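Local coordinates for nitrate transport protein (Xanthomonas axonopodis pv. citri, PDB 3KSX) that probably serves as the periplasmic binding protein that captures alkanesulfonates for import, and is here bound to the sulfonate buffer MOPS, at residues L129-A142 and A176-W188. Numbering follows the deposited sequence.
Sequences LKGKRIAFQKGSSA and AGQVDAWAIWDPW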
# COMPACT_ATOMS: atom_id res chain seq x y z
N LEU A 129 4.62 16.00 17.74
CA LEU A 129 3.47 16.09 16.78
C LEU A 129 2.15 16.57 17.40
O LEU A 129 1.27 16.99 16.67
CB LEU A 129 3.21 14.74 16.07
CG LEU A 129 4.40 14.13 15.30
CD1 LEU A 129 4.12 12.73 14.86
CD2 LEU A 129 4.69 14.87 14.05
N LYS A 130 2.03 16.59 18.72
CA LYS A 130 0.77 17.11 19.30
C LYS A 130 0.53 18.50 18.70
O LYS A 130 1.41 19.40 18.69
CB LYS A 130 0.83 17.21 20.83
CG LYS A 130 -0.45 17.81 21.46
CD LYS A 130 -0.26 17.99 22.98
CE LYS A 130 -1.47 18.63 23.69
NZ LYS A 130 -2.30 19.58 22.86
N GLY A 131 -0.69 18.69 18.20
CA GLY A 131 -1.11 19.99 17.71
C GLY A 131 -0.63 20.39 16.35
O GLY A 131 -0.92 21.53 15.88
N LYS A 132 -0.02 19.47 15.62
CA LYS A 132 0.57 19.76 14.32
C LYS A 132 -0.30 19.23 13.15
O LYS A 132 -1.10 18.31 13.33
CB LYS A 132 1.96 19.15 14.22
CG LYS A 132 2.93 19.53 15.31
CD LYS A 132 3.30 20.95 15.24
CE LYS A 132 4.34 21.15 16.31
NZ LYS A 132 4.07 22.37 17.06
N ARG A 133 -0.07 19.81 11.97
CA ARG A 133 -0.79 19.51 10.73
C ARG A 133 0.00 18.43 10.04
O ARG A 133 1.15 18.63 9.68
CB ARG A 133 -0.79 20.75 9.85
CG ARG A 133 -1.75 21.74 10.32
CD ARG A 133 -1.84 22.84 9.33
NE ARG A 133 -2.97 23.61 9.81
CZ ARG A 133 -3.76 24.37 9.06
NH1 ARG A 133 -3.56 24.49 7.74
NH2 ARG A 133 -4.78 25.00 9.66
N ILE A 134 -0.62 17.27 9.93
CA ILE A 134 0.02 16.08 9.37
C ILE A 134 -0.72 15.62 8.11
O ILE A 134 -1.91 15.26 8.18
CB ILE A 134 0.05 14.97 10.40
CG1 ILE A 134 0.55 15.49 11.78
CG2 ILE A 134 0.84 13.79 9.90
CD1 ILE A 134 0.71 14.33 12.77
N ALA A 135 -0.03 15.62 6.97
CA ALA A 135 -0.54 15.19 5.66
C ALA A 135 -0.48 13.66 5.58
O ALA A 135 0.53 13.03 5.97
CB ALA A 135 0.40 15.73 4.56
N PHE A 136 -1.53 13.05 5.04
CA PHE A 136 -1.47 11.59 4.68
C PHE A 136 -2.67 11.25 3.84
O PHE A 136 -3.67 11.98 3.86
CB PHE A 136 -1.47 10.61 5.91
CG PHE A 136 -2.60 10.85 6.92
CD1 PHE A 136 -3.75 10.00 6.91
CD2 PHE A 136 -2.55 11.88 7.85
CE1 PHE A 136 -4.77 10.18 7.82
CE2 PHE A 136 -3.60 12.08 8.81
CZ PHE A 136 -4.71 11.23 8.74
N GLN A 137 -2.60 10.13 3.15
CA GLN A 137 -3.78 9.67 2.42
C GLN A 137 -4.76 9.01 3.37
O GLN A 137 -4.45 8.02 4.02
CB GLN A 137 -3.30 8.70 1.33
CG GLN A 137 -4.44 7.95 0.65
CD GLN A 137 -5.20 8.81 -0.33
OE1 GLN A 137 -4.64 9.50 -1.15
NE2 GLN A 137 -6.53 8.69 -0.29
N LYS A 138 -5.97 9.56 3.45
CA LYS A 138 -7.02 9.01 4.33
C LYS A 138 -7.29 7.55 3.94
O LYS A 138 -7.47 7.25 2.75
CB LYS A 138 -8.31 9.83 4.14
CG LYS A 138 -9.37 9.35 5.11
CD LYS A 138 -10.71 9.97 4.77
CE LYS A 138 -11.40 10.30 6.07
NZ LYS A 138 -12.73 10.98 5.86
N GLY A 139 -7.38 6.66 4.94
CA GLY A 139 -7.77 5.29 4.66
C GLY A 139 -6.60 4.51 4.02
O GLY A 139 -6.79 3.42 3.54
N SER A 140 -5.39 5.08 4.04
CA SER A 140 -4.16 4.35 3.52
C SER A 140 -3.38 3.67 4.64
O SER A 140 -3.64 3.86 5.83
CB SER A 140 -3.20 5.32 2.79
OG SER A 140 -2.48 6.12 3.76
N SER A 141 -2.46 2.76 4.31
CA SER A 141 -1.55 2.26 5.35
C SER A 141 -0.88 3.30 6.27
O SER A 141 -0.63 3.01 7.43
CB SER A 141 -0.42 1.39 4.73
OG SER A 141 0.44 2.20 3.87
N ALA A 142 -0.68 4.53 5.78
CA ALA A 142 -0.06 5.64 6.57
C ALA A 142 -1.01 6.16 7.62
O ALA A 142 -0.59 6.55 8.67
CB ALA A 142 0.39 6.79 5.60
N ALA A 176 6.00 23.23 -0.18
CA ALA A 176 5.54 24.57 0.05
C ALA A 176 5.50 25.00 1.52
O ALA A 176 5.11 26.10 1.81
CB ALA A 176 4.15 24.75 -0.64
N GLY A 177 5.83 24.14 2.47
CA GLY A 177 5.91 24.54 3.91
C GLY A 177 4.57 24.55 4.61
O GLY A 177 4.42 25.09 5.69
N GLN A 178 3.60 23.87 4.03
CA GLN A 178 2.20 23.86 4.55
C GLN A 178 1.92 22.69 5.56
O GLN A 178 0.84 22.61 6.13
CB GLN A 178 1.24 23.71 3.38
CG GLN A 178 1.36 24.88 2.35
CD GLN A 178 0.56 24.68 1.13
OE1 GLN A 178 0.76 23.70 0.38
NE2 GLN A 178 -0.32 25.64 0.85
N VAL A 179 2.85 21.77 5.71
CA VAL A 179 2.60 20.65 6.62
C VAL A 179 3.78 20.46 7.60
O VAL A 179 4.94 20.77 7.30
CB VAL A 179 2.35 19.31 5.85
CG1 VAL A 179 1.50 19.53 4.63
CG2 VAL A 179 3.63 18.80 5.41
N ASP A 180 3.46 19.96 8.78
CA ASP A 180 4.46 19.81 9.82
C ASP A 180 5.06 18.44 9.70
O ASP A 180 6.25 18.24 10.06
CB ASP A 180 3.78 20.04 11.19
CG ASP A 180 3.27 21.48 11.37
OD1 ASP A 180 4.06 22.45 11.27
OD2 ASP A 180 2.10 21.68 11.71
N ALA A 181 4.27 17.46 9.21
CA ALA A 181 4.82 16.07 9.10
C ALA A 181 4.04 15.37 8.00
O ALA A 181 3.01 15.84 7.65
CB ALA A 181 4.69 15.34 10.44
N TRP A 182 4.54 14.28 7.43
CA TRP A 182 3.82 13.67 6.33
C TRP A 182 3.93 12.19 6.59
O TRP A 182 5.08 11.73 6.75
CB TRP A 182 4.51 14.10 5.01
CG TRP A 182 3.93 13.49 3.74
CD1 TRP A 182 2.64 12.95 3.56
CD2 TRP A 182 4.56 13.44 2.50
NE1 TRP A 182 2.49 12.52 2.24
CE2 TRP A 182 3.67 12.83 1.58
CE3 TRP A 182 5.85 13.84 2.05
CZ2 TRP A 182 4.04 12.61 0.24
CZ3 TRP A 182 6.18 13.65 0.67
CH2 TRP A 182 5.30 13.02 -0.18
N ALA A 183 2.81 11.47 6.75
CA ALA A 183 2.94 9.99 6.90
C ALA A 183 2.81 9.46 5.45
O ALA A 183 1.81 9.71 4.77
CB ALA A 183 1.95 9.42 7.77
N ILE A 184 3.82 8.70 5.05
CA ILE A 184 4.01 8.28 3.60
C ILE A 184 4.90 7.07 3.49
O ILE A 184 5.51 6.67 4.46
CB ILE A 184 4.55 9.48 2.73
CG1 ILE A 184 4.42 9.23 1.20
CG2 ILE A 184 6.05 9.82 3.09
CD1 ILE A 184 2.99 8.98 0.70
N TRP A 185 4.97 6.47 2.34
CA TRP A 185 5.76 5.26 2.18
C TRP A 185 6.85 5.55 1.13
O TRP A 185 6.93 6.65 0.60
CB TRP A 185 4.80 4.14 1.75
CG TRP A 185 3.76 4.55 0.75
CD1 TRP A 185 3.86 4.53 -0.59
CD2 TRP A 185 2.44 5.06 1.05
NE1 TRP A 185 2.70 4.99 -1.16
CE2 TRP A 185 1.82 5.36 -0.18
CE3 TRP A 185 1.75 5.32 2.23
CZ2 TRP A 185 0.51 5.80 -0.27
CZ3 TRP A 185 0.46 5.85 2.13
CH2 TRP A 185 -0.14 6.10 0.89
N ASP A 186 7.71 4.56 0.87
CA ASP A 186 8.62 4.55 -0.28
C ASP A 186 7.86 4.57 -1.62
O ASP A 186 6.80 3.91 -1.77
CB ASP A 186 9.55 3.35 -0.25
CG ASP A 186 10.89 3.66 0.34
OD1 ASP A 186 11.34 4.82 0.29
OD2 ASP A 186 11.48 2.73 0.91
N PRO A 187 8.41 5.28 -2.61
CA PRO A 187 9.79 5.85 -2.61
C PRO A 187 9.94 7.29 -2.13
O PRO A 187 11.05 7.80 -2.14
CB PRO A 187 10.14 5.79 -4.11
CG PRO A 187 8.75 6.24 -4.76
CD PRO A 187 7.72 5.45 -3.92
N TRP A 188 8.84 7.94 -1.74
CA TRP A 188 8.89 9.32 -1.21
C TRP A 188 9.80 9.39 0.03
O TRP A 188 10.64 10.27 0.10
CB TRP A 188 7.49 9.86 -0.89
CG TRP A 188 6.47 9.56 -1.98
CD1 TRP A 188 5.67 8.42 -2.12
CD2 TRP A 188 6.13 10.42 -3.06
NE1 TRP A 188 4.89 8.53 -3.24
CE2 TRP A 188 5.14 9.74 -3.83
CE3 TRP A 188 6.57 11.67 -3.46
CZ2 TRP A 188 4.56 10.31 -4.98
CZ3 TRP A 188 6.01 12.24 -4.63
CH2 TRP A 188 5.01 11.56 -5.37
O HOH W 1 -1.27 24.11 6.20
O HOH W 2 -0.03 8.95 2.81
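Ala135 and Trp182 pair side by side in the parallel strands 133-136 and 181-185, neighbours in one of the two five-stranded mixed sheets of this periplasmic-binding-protein fold. Ala135 N donates to Ala181 O at 3.1 Å, and Ala183 N returns a bond to Ala135 O at 2.9 Å. The indole of Trp182 turns an edge to that same carbonyl: Ala135 O lies in the plane of the ring, 3.2 Å from Trp182 CD1. At the start of the ladder Asp180 grips Arg133 twice: its N donates to Arg133 O, while OD2, through its anti lone pair, accepts from Arg133 N at 2.9 Å, almost straight at 173°. Just past the end of strand 133-136, where the chain turns away from its neighbour, a water accepts from Gln137 N and donates to Ala183 O. Ala142 wedges in beside it, its CB 3.7 Å from Ala183 CB and also against the edge of the Trp185 ring, whose face carries Ile184 CD1. Ser140 N-caps helix 141-152 next to the bound MOPS, which accepts a bond from Ser141 N. With chi1 at 76°, Ser140 OG can accept from Ala142 N, donate to Gln137 O, and still lie 3.4 Å from CZ3 at the Trp185 rim.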